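Local atomic coordinates of 2''-aminoglycoside nucleotidyltransferase (Klebsiella pneumoniae, PDB entry 4WQK), a protein that transfers a nucleotide from a nucleoside triphosphate to the 2''-hydroxyl of kanamycin, gentamicin, tobramycin and related aminoglycosides, making bacteria resistant to them. Residues D33-R38 and A111-I116; T49-R54 and E96-A101; I129-F134 and A170-R175. One frame throughout, in Å; residues are numbered along the deposited sequence. Where two conformers were deposited one is given.

Overall arrangement
From the N terminus the chain runs through helix 28-36 and strand 46-51 before strands 68-73, 76-81 and 84-93 complete most of the mixed sheet of the N-terminal domain. Interaction 2 closes the first loop, bringing E96-A101, the start of the C-terminal domain, back against the end of strand 46-51. A111-I116 then returns to the end of helix 28-36 and closes interaction 1, a longer loop within which interaction 2 is nested. Both therefore tie the two domains together, with centres about 20 Å apart. Interaction 3 follows in series, packing helices 126-139 and 162-176 within the C-terminal domain and closing a later, mostly helical loop through helix 147-160.

Interaction 1 (D33-R38 and A111-I116); sequences DARLGR and AAEGVI
Strand 114-116 meets the last turn of helix 28-36 through its backbone, V115 N donating to A34 O over 2.9 Å. G114, with no side chain at this close approach, brings its CA to 3.1 Å from A34 O and to 4.1 Å from the CA of R35. The same helix end is closed by a Schellman motif, in which R38 N bonds to D33 O, G37 N reaches A34 O weakly, and G37 takes the positive phi. A34 O thus serves both the helix end and the strand. Water 1 adds a bridge, donating to V115 O at 2.7 Å and weakly to D33 O.

Among the side chains, R35 and E113 lie alongside each other and form a salt bridge. R35 is extended from CG to NE and grips one oxygen end-on, NH2 to E113 OE1 at 2.8 Å and NH1 to E113 OE1 at 3.1 Å. The oxygen sits in the guanidinium plane and offers its anti lone pair to NH2, while the carboxylate is turned 77° from that plane. N124 O and C123 O take further bonds from R35 NE and NH2, and W126 makes a cation-pi contact, so the guanidinium is held by several partners at once. A34 CB packs on I116 CG1 at 3.7 Å.

E113 and G114 both face V121, a classic beta bulge in the two-stranded antiparallel sheet of 114-116 and 119-121. V121 touches both A34 and I116. I116 also packs on V7 and I10 of helix 5-19, so this piece of the C-terminal domain touches helices 28-36 and 5-19 of the N-terminal domain.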
loop_
_atom_site.group_PDB
_atom_site.type_symbol
_atom_site.label_atom_id
_atom_site.label_comp_id
_atom_site.label_asym_id
_atom_site.label_seq_id
_atom_site.Cartn_x
_atom_site.Cartn_y
_atom_site.Cartn_z
ATOM N N ASP A 33 3.623 -0.222 9.093
ATOM C CA ASP A 33 3.192 -0.254 10.497
ATOM C C ASP A 33 2.335 -1.484 10.760
ATOM O O ASP A 33 2.467 -2.077 11.840
ATOM C CB ASP A 33 2.429 1.021 10.858
ATOM C CG ASP A 33 3.353 2.211 11.081
ATOM O OD1 ASP A 33 4.598 2.130 10.807
ATOM O OD2 ASP A 33 2.847 3.256 11.560
ATOM N N ALA A 34 1.523 -1.875 9.776
ATOM C CA ALA A 34 0.689 -3.073 9.948
ATOM C C ALA A 34 1.569 -4.334 10.071
ATOM O O ALA A 34 1.344 -5.175 10.953
ATOM C CB ALA A 34 -0.285 -3.168 8.838
ATOM N N ARG A 35 2.562 -4.483 9.189
ATOM C CA ARG A 35 3.433 -5.642 9.273
ATOM C C ARG A 35 4.225 -5.641 10.566
ATOM O O ARG A 35 4.530 -6.707 11.148
ATOM C CB ARG A 35 4.404 -5.679 8.079
ATOM C CG ARG A 35 3.700 -6.114 6.820
ATOM C CD ARG A 35 4.655 -6.373 5.651
ATOM N NE ARG A 35 3.835 -6.923 4.587
ATOM C CZ ARG A 35 3.558 -8.214 4.440
ATOM N NH1 ARG A 35 4.098 -9.124 5.263
ATOM N NH2 ARG A 35 2.740 -8.597 3.464
ATOM N N LEU A 36 4.633 -4.449 11.040
ATOM C CA LEU A 36 5.348 -4.377 12.303
ATOM C C LEU A 36 4.440 -4.602 13.539
ATOM O O LEU A 36 4.899 -4.995 14.608
ATOM C CB LEU A 36 6.059 -3.035 12.465
ATOM C CG LEU A 36 7.118 -2.864 11.378
ATOM C CD1 LEU A 36 7.631 -1.453 11.514
ATOM C CD2 LEU A 36 8.263 -3.837 11.581
ATOM N N GLY A 37 3.154 -4.331 13.344
ATOM C CA GLY A 37 2.203 -4.375 14.443
ATOM C C GLY A 37 2.371 -3.227 15.400
ATOM O O GLY A 37 2.085 -3.360 16.588
ATOM N N ARG A 38 2.855 -2.096 14.906
ATOM C CA ARG A 38 3.129 -0.949 15.756
ATOM C C ARG A 38 2.969 0.316 14.918
ATOM O O ARG A 38 3.508 0.414 13.807
ATOM C CB ARG A 38 4.558 -0.987 16.372
ATOM C CG ARG A 38 4.986 -2.281 17.153
ATOM C CD ARG A 38 4.240 -2.504 18.506
ATOM N NE ARG A 38 5.003 -3.186 19.554
ATOM C CZ ARG A 38 4.471 -3.467 20.750
ATOM N NH1 ARG A 38 3.227 -3.112 20.964
ATOM N NH2 ARG A 38 5.172 -4.045 21.757
ATOM N N ALA A 111 -2.839 -14.176 2.567
ATOM C CA ALA A 111 -3.013 -14.187 4.026
ATOM C C ALA A 111 -2.917 -12.786 4.612
ATOM O O ALA A 111 -2.250 -11.912 4.059
ATOM C CB ALA A 111 -1.990 -15.100 4.673
ATOM N N ALA A 112 -3.606 -12.582 5.723
ATOM C CA ALA A 112 -3.480 -11.334 6.453
ATOM C C ALA A 112 -2.151 -11.376 7.195
ATOM O O ALA A 112 -1.963 -12.215 8.052
ATOM C CB ALA A 112 -4.660 -11.159 7.401
ATOM N N GLU A 113 -1.205 -10.516 6.829
ATOM C CA GLU A 113 0.151 -10.570 7.372
ATOM C C GLU A 113 0.494 -9.367 8.234
ATOM O O GLU A 113 1.664 -9.161 8.626
ATOM C CB GLU A 113 1.139 -10.702 6.187
ATOM C CG GLU A 113 1.004 -12.075 5.526
ATOM C CD GLU A 113 1.941 -12.312 4.327
ATOM O OE1 GLU A 113 2.581 -11.365 3.856
ATOM O OE2 GLU A 113 2.010 -13.474 3.868
ATOM N N GLY A 114 -0.492 -8.527 8.531
ATOM C CA GLY A 114 -0.269 -7.401 9.421
ATOM C C GLY A 114 -1.387 -7.327 10.444
ATOM O O GLY A 114 -2.363 -8.096 10.376
ATOM N N VAL A 115 -1.238 -6.427 11.408
ATOM C CA VAL A 115 -2.252 -6.218 12.442
ATOM C C VAL A 115 -2.295 -4.741 12.718
ATOM O O VAL A 115 -1.241 -4.115 12.849
ATOM C CB VAL A 115 -1.954 -6.964 13.772
ATOM C CG1 VAL A 115 -3.057 -6.691 14.816
ATOM C CG2 VAL A 115 -1.758 -8.454 13.589
ATOM N N ILE A 116 -3.506 -4.168 12.711
ATOM C CA ILE A 116 -3.715 -2.769 13.080
ATOM C C ILE A 116 -4.740 -2.725 14.225
ATOM O O ILE A 116 -5.923 -3.086 14.023
ATOM C CB ILE A 116 -4.208 -1.940 11.878
ATOM C CG1 ILE A 116 -3.156 -1.920 10.755
ATOM C CG2 ILE A 116 -4.592 -0.503 12.350
ATOM C CD1 ILE A 116 -3.628 -1.207 9.473
HETATM O O HOH W 1 -0.250 -1.600 13.332
#

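Interaction 2 (T49-R54 and E96-A101); sequences TFPGER and EAYEIA. With IPA (isopropyl alcohol), chain H.
Y98 of strand 98-99 lays its ring against P51 at the end of strand 46-51, both strands belonging to the mixed sheet of the nucleotidyltransferase fold. Strand 84-93 pairs with both, parallel to 46-51 and antiparallel to 98-99, and side chains join the two segments. E96 OE2 accepts a hydrogen bond from O2 of an isopropyl alcohol, probably from the crystallisation liquor. At Y98, P51 CG stands over one ring face, 4.2 Å from the centroid, in a CH-pi contact, and P51 CB reaches Y98 CE1 at 3.5 Å. The E53 chain, with CG between the backbone N and the carbonyl carbon and bent at chi2, swings its carboxylate to the ring's edge, the planes 12° apart. Y98 OH donates to the syn lone pair of E53 OE2 over 2.6 Å and accepts from water 2, which also bonds R54 NH1; R54 NE forms a salt bridge with E57. W93 meets the tyrosine ring edge-to-face. E99 turns its CB away from 49-54, and S107 OG and G106 N bond its carboxylate. I100 crosses T49 at about a right angle. A101, next in the chain, binds kanamycin A, the antibiotic lying in the cleft between the two domains. T49 CG2, anti to the backbone N, meets I100 CG1 at 3.9 Å, while T49 OG1 bonds N124 OD1.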
loop_
_atom_site.group_PDB
_atom_site.type_symbol
_atom_site.label_atom_id
_atom_site.label_comp_id
_atom_site.label_asym_id
_atom_site.label_seq_id
_atom_site.Cartn_x
_atom_site.Cartn_y
_atom_site.Cartn_z
ATOM N N THR A 49 -4.440 -1.041 -1.964
ATOM C CA THR A 49 -4.334 -1.749 -3.229
ATOM C C THR A 49 -5.620 -2.581 -3.380
ATOM O O THR A 49 -6.010 -3.301 -2.466
ATOM C CB THR A 49 -3.096 -2.641 -3.251
ATOM O OG1 THR A 49 -1.917 -1.832 -3.096
ATOM C CG2 THR A 49 -3.008 -3.363 -4.590
ATOM N N PHE A 50 -6.266 -2.479 -4.541
ATOM C CA PHE A 50 -7.599 -3.095 -4.716
ATOM C C PHE A 50 -7.647 -3.905 -6.025
ATOM O O PHE A 50 -6.943 -3.576 -6.977
ATOM C CB PHE A 50 -8.706 -2.021 -4.748
ATOM C CG PHE A 50 -8.592 -1.060 -5.910
ATOM C CD1 PHE A 50 -7.793 0.119 -5.841
ATOM C CD2 PHE A 50 -9.256 -1.312 -7.117
ATOM C CE1 PHE A 50 -7.661 0.997 -6.906
ATOM C CE2 PHE A 50 -9.122 -0.430 -8.176
ATOM C CZ PHE A 50 -8.340 0.728 -8.087
ATOM N N PRO A 51 -8.529 -4.918 -6.084
ATOM C CA PRO A 51 -8.702 -5.642 -7.354
ATOM C C PRO A 51 -9.213 -4.722 -8.458
ATOM O O PRO A 51 -10.308 -4.149 -8.360
ATOM C CB PRO A 51 -9.740 -6.718 -6.995
ATOM C CG PRO A 51 -9.544 -6.924 -5.536
ATOM C CD PRO A 51 -9.279 -5.537 -4.972
ATOM N N GLY A 52 -8.434 -4.592 -9.515
ATOM C CA GLY A 52 -8.727 -3.586 -10.529
ATOM C C GLY A 52 -10.089 -3.742 -11.159
ATOM O O GLY A 52 -10.756 -2.756 -11.537
ATOM N N GLU A 53 -10.499 -5.003 -11.305
ATOM C CA GLU A 53 -11.740 -5.310 -12.022
ATOM C C GLU A 53 -12.957 -5.151 -11.083
ATOM O O GLU A 53 -14.117 -5.247 -11.538
ATOM C CB GLU A 53 -11.678 -6.718 -12.643
ATOM C CG GLU A 53 -11.984 -7.890 -11.690
ATOM C CD GLU A 53 -10.939 -8.205 -10.610
ATOM O OE1 GLU A 53 -9.860 -7.591 -10.548
ATOM O OE2 GLU A 53 -11.224 -9.133 -9.806
ATOM N N ARG A 54 -12.698 -4.874 -9.798
ATOM C CA ARG A 54 -13.753 -4.615 -8.827
ATOM C C ARG A 54 -13.709 -3.188 -8.275
ATOM O O ARG A 54 -14.221 -2.915 -7.169
ATOM C CB ARG A 54 -13.655 -5.642 -7.681
ATOM C CG ARG A 54 -13.788 -7.045 -8.231
ATOM C CD ARG A 54 -13.721 -8.122 -7.110
ATOM N NE ARG A 54 -14.844 -8.013 -6.179
ATOM C CZ ARG A 54 -14.980 -8.767 -5.076
ATOM N NH1 ARG A 54 -14.051 -9.671 -4.727
ATOM N NH2 ARG A 54 -16.064 -8.635 -4.310
ATOM N N GLU A 96 -2.873 -16.879 -10.073
ATOM C CA GLU A 96 -2.914 -17.406 -8.703
ATOM C C GLU A 96 -2.996 -16.344 -7.633
ATOM O O GLU A 96 -3.203 -16.639 -6.465
ATOM C CB GLU A 96 -1.689 -18.299 -8.466
ATOM C CG GLU A 96 -0.358 -17.482 -8.467
ATOM C CD GLU A 96 0.891 -18.324 -8.155
ATOM O OE1 GLU A 96 1.359 -19.061 -9.045
ATOM O OE2 GLU A 96 1.422 -18.238 -7.024
ATOM N N ALA A 97 -2.886 -15.082 -8.014
ATOM C CA ALA A 97 -2.924 -13.979 -7.063
ATOM C C ALA A 97 -3.114 -12.689 -7.808
ATOM O O ALA A 97 -2.843 -12.624 -9.020
ATOM C CB ALA A 97 -1.584 -13.897 -6.237
ATOM N N TYR A 98 -3.519 -11.647 -7.090
ATOM C CA TYR A 98 -3.505 -10.276 -7.618
ATOM C C TYR A 98 -2.077 -9.751 -7.593
ATOM O O TYR A 98 -1.323 -10.047 -6.663
ATOM C CB TYR A 98 -4.418 -9.366 -6.780
ATOM C CG TYR A 98 -5.885 -9.618 -7.051
ATOM C CD1 TYR A 98 -6.503 -9.045 -8.165
ATOM C CD2 TYR A 98 -6.636 -10.447 -6.206
ATOM C CE1 TYR A 98 -7.836 -9.296 -8.465
ATOM C CE2 TYR A 98 -7.982 -10.697 -6.483
ATOM C CZ TYR A 98 -8.580 -10.125 -7.602
ATOM O OH TYR A 98 -9.908 -10.354 -7.865
ATOM N N GLU A 99 -1.723 -8.955 -8.596
ATOM C CA GLU A 99 -0.389 -8.367 -8.646
ATOM C C GLU A 99 -0.456 -6.920 -9.082
ATOM O O GLU A 99 -1.143 -6.570 -10.020
ATOM C CB GLU A 99 0.563 -9.112 -9.609
ATOM C CG GLU A 99 0.896 -10.545 -9.175
ATOM C CD GLU A 99 1.801 -10.620 -7.935
ATOM O OE1 GLU A 99 2.428 -9.595 -7.563
ATOM O OE2 GLU A 99 1.951 -11.754 -7.390
ATOM N N ILE A 100 0.326 -6.103 -8.404
ATOM C CA ILE A 100 0.563 -4.724 -8.848
ATOM C C ILE A 100 1.403 -4.795 -10.113
ATOM O O ILE A 100 2.371 -5.533 -10.148
ATOM C CB ILE A 100 1.273 -3.932 -7.721
ATOM C CG1 ILE A 100 0.349 -3.804 -6.519
ATOM C CG2 ILE A 100 1.667 -2.542 -8.203
ATOM C CD1 ILE A 100 1.064 -3.264 -5.287
ATOM N N ALA A 101 1.015 -4.032 -11.137
ATOM C CA ALA A 101 1.768 -3.999 -12.419
ATOM C C ALA A 101 3.201 -3.633 -12.163
ATOM O O ALA A 101 3.480 -2.676 -11.435
ATOM C CB ALA A 101 1.151 -3.018 -13.399
HETATM C C1 IPA H . 1.428 -17.740 -3.691
HETATM C C2 IPA H . 0.203 -18.606 -3.432
HETATM C C3 IPA H . -0.592 -18.012 -2.278
HETATM O O2 IPA H . -0.601 -18.635 -4.586
HETATM O O HOH W 2 -11.446 -10.299 -5.595
#

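Interaction 3 (I129-F134 and A170-R175); sequences IIWDYF and AAFRSR
An aromatic cluster of W131, F134 and F172 joins helices 126-139 and 162-176. F172 is its centre: its ring meets W131 with an edge and F134 with a face. F172 CD2 stands over the indole, and the six-membered ring of W131 and the F172 ring are edge-to-face at 77°, centroids 5.0 Å apart. F134 CB sits almost on the normal of the F172 ring, 3.4 Å from its centroid, a close CH-pi contact, while the F134 ring turns its edge to the F172 face in an offset edge-to-face pair.

The two helices belong to the helical part of the C-terminal domain; the axes of 129-134 and 170-175 approach to 10.6 Å and cross at -49°. Y135 extends the cluster, its ring edge-to-face with F172 and its OH hydrogen-bonded to W131 NE1. Beyond the rings, R175 bends back at chi2 and chi3 to bring one face of its guanidinium over W131 CZ2, with NH2 3.6 Å from W131 CZ2 and the planes 45° apart. R175 NH1 bonds E102 O, next to the kanamycin-binding A101.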
loop_
_atom_site.group_PDB
_atom_site.type_symbol
_atom_site.label_atom_id
_atom_site.label_comp_id
_atom_site.label_asym_id
_atom_site.label_seq_id
_atom_site.Cartn_x
_atom_site.Cartn_y
_atom_site.Cartn_z
ATOM N N ILE A 129 6.517 -2.970 -1.076
ATOM C CA ILE A 129 6.678 -1.712 -0.347
ATOM C C ILE A 129 8.007 -1.059 -0.720
ATOM O O ILE A 129 8.093 0.143 -1.073
ATOM C CB ILE A 129 6.581 -1.968 1.167
ATOM C CG1 ILE A 129 5.165 -2.394 1.525
ATOM C CG2 ILE A 129 7.028 -0.751 1.990
ATOM C CD1 ILE A 129 5.049 -2.948 2.968
ATOM N N ILE A 130 9.067 -1.853 -0.709
ATOM C CA ILE A 130 10.404 -1.334 -0.979
ATOM C C ILE A 130 10.557 -0.970 -2.472
ATOM O O ILE A 130 11.157 0.059 -2.806
ATOM C CB ILE A 130 11.444 -2.373 -0.532
ATOM C CG1 ILE A 130 11.419 -2.441 0.987
ATOM C CG2 ILE A 130 12.854 -2.017 -1.037
ATOM C CD1 ILE A 130 12.152 -3.598 1.543
ATOM N N TRP A 131 9.993 -1.781 -3.374
ATOM C CA TRP A 131 10.008 -1.487 -4.792
ATOM C C TRP A 131 9.479 -0.073 -5.096
ATOM O O TRP A 131 10.036 0.625 -5.938
ATOM C CB TRP A 131 9.158 -2.528 -5.517
ATOM C CG TRP A 131 9.273 -2.614 -7.003
ATOM C CD1 TRP A 131 8.368 -2.139 -7.929
ATOM C CD2 TRP A 131 10.292 -3.292 -7.750
ATOM N NE1 TRP A 131 8.766 -2.485 -9.197
ATOM C CE2 TRP A 131 9.961 -3.165 -9.127
ATOM C CE3 TRP A 131 11.473 -3.974 -7.405
ATOM C CZ2 TRP A 131 10.747 -3.725 -10.128
ATOM C CZ3 TRP A 131 12.245 -4.514 -8.387
ATOM C CH2 TRP A 131 11.881 -4.402 -9.754
ATOM N N ASP A 132 8.402 0.332 -4.422
ATOM C CA ASP A 132 7.862 1.672 -4.675
ATOM C C ASP A 132 8.817 2.768 -4.278
ATOM O O ASP A 132 8.825 3.850 -4.881
ATOM C CB ASP A 132 6.537 1.874 -3.938
ATOM C CG ASP A 132 5.357 1.783 -4.875
ATOM O OD1 ASP A 132 5.581 1.697 -6.106
ATOM O OD2 ASP A 132 4.211 1.758 -4.391
ATOM N N TYR A 133 9.622 2.553 -3.233
ATOM C CA TYR A 133 10.639 3.534 -2.911
ATOM C C TYR A 133 11.688 3.668 -4.018
ATOM O O TYR A 133 12.283 4.715 -4.191
ATOM C CB TYR A 133 11.377 3.211 -1.606
ATOM C CG TYR A 133 10.569 3.511 -0.371
ATOM C CD1 TYR A 133 10.495 4.790 0.150
ATOM C CD2 TYR A 133 9.888 2.492 0.278
ATOM C CE1 TYR A 133 9.720 5.045 1.309
ATOM C CE2 TYR A 133 9.137 2.726 1.421
ATOM C CZ TYR A 133 9.057 3.996 1.923
ATOM O OH TYR A 133 8.287 4.178 3.054
ATOM N N PHE A 134 11.914 2.604 -4.786
ATOM C CA PHE A 134 12.859 2.701 -5.876
ATOM C C PHE A 134 12.353 3.653 -6.965
ATOM O O PHE A 134 13.130 4.440 -7.522
ATOM C CB PHE A 134 13.172 1.316 -6.477
ATOM C CG PHE A 134 13.796 0.349 -5.489
ATOM C CD1 PHE A 134 14.507 0.797 -4.372
ATOM C CD2 PHE A 134 13.684 -1.020 -5.715
ATOM C CE1 PHE A 134 15.085 -0.130 -3.478
ATOM C CE2 PHE A 134 14.264 -1.943 -4.821
ATOM C CZ PHE A 134 14.974 -1.485 -3.730
ATOM N N ALA A 170 19.048 -4.197 -7.265
ATOM C CA ALA A 170 19.767 -4.563 -8.466
ATOM C C ALA A 170 18.795 -5.012 -9.570
ATOM O O ALA A 170 18.976 -4.709 -10.740
ATOM C CB ALA A 170 20.809 -5.655 -8.143
ATOM N N ALA A 171 17.756 -5.730 -9.164
ATOM C CA ALA A 171 16.754 -6.175 -10.134
ATOM C C ALA A 171 15.989 -4.984 -10.703
ATOM O O ALA A 171 15.700 -4.976 -11.900
ATOM C CB ALA A 171 15.759 -7.194 -9.475
ATOM N N PHE A 172 15.678 -4.001 -9.862
ATOM C CA PHE A 172 15.033 -2.777 -10.323
ATOM C C PHE A 172 15.929 -2.050 -11.333
ATOM O O PHE A 172 15.474 -1.637 -12.413
ATOM C CB PHE A 172 14.672 -1.906 -9.113
ATOM C CG PHE A 172 13.939 -0.620 -9.475
ATOM C CD1 PHE A 172 14.617 0.531 -9.854
ATOM C CD2 PHE A 172 12.538 -0.597 -9.369
ATOM C CE1 PHE A 172 13.943 1.696 -10.184
ATOM C CE2 PHE A 172 11.847 0.572 -9.684
ATOM C CZ PHE A 172 12.537 1.708 -10.084
ATOM N N ARG A 173 17.212 -1.906 -11.000
ATOM C CA ARG A 173 18.114 -1.240 -11.935
ATOM C C ARG A 173 18.150 -1.983 -13.268
ATOM O O ARG A 173 18.179 -1.358 -14.336
ATOM C CB ARG A 173 19.532 -1.124 -11.369
ATOM C CG ARG A 173 19.655 -0.293 -10.103
ATOM C CD ARG A 173 19.491 1.202 -10.310
ATOM N NE ARG A 173 19.705 1.927 -9.052
ATOM C CZ ARG A 173 18.831 1.977 -8.045
ATOM N NH1 ARG A 173 19.125 2.664 -6.953
ATOM N NH2 ARG A 173 17.673 1.327 -8.116
ATOM N N SER A 174 18.155 -3.315 -13.245
ATOM C CA SER A 174 18.214 -4.072 -14.481
ATOM C C SER A 174 16.891 -3.947 -15.268
ATOM O O SER A 174 16.890 -3.865 -16.501
ATOM C CB SER A 174 18.540 -5.529 -14.162
ATOM O OG SER A 174 18.787 -6.232 -15.340
ATOM N N ARG A 175 15.781 -3.931 -14.544
ATOM C CA ARG A 175 14.472 -3.785 -15.160
ATOM C C ARG A 175 14.375 -2.487 -15.954
ATOM O O ARG A 175 13.876 -2.498 -17.071
ATOM C CB ARG A 175 13.351 -3.828 -14.106
ATOM C CG ARG A 175 11.930 -3.519 -14.669
ATOM C CD ARG A 175 11.333 -4.719 -15.359
ATOM N NE ARG A 175 10.920 -5.581 -14.252
ATOM C CZ ARG A 175 9.879 -5.327 -13.449
ATOM N NH1 ARG A 175 9.085 -4.265 -13.623
ATOM N NH2 ARG A 175 9.608 -6.189 -12.487
#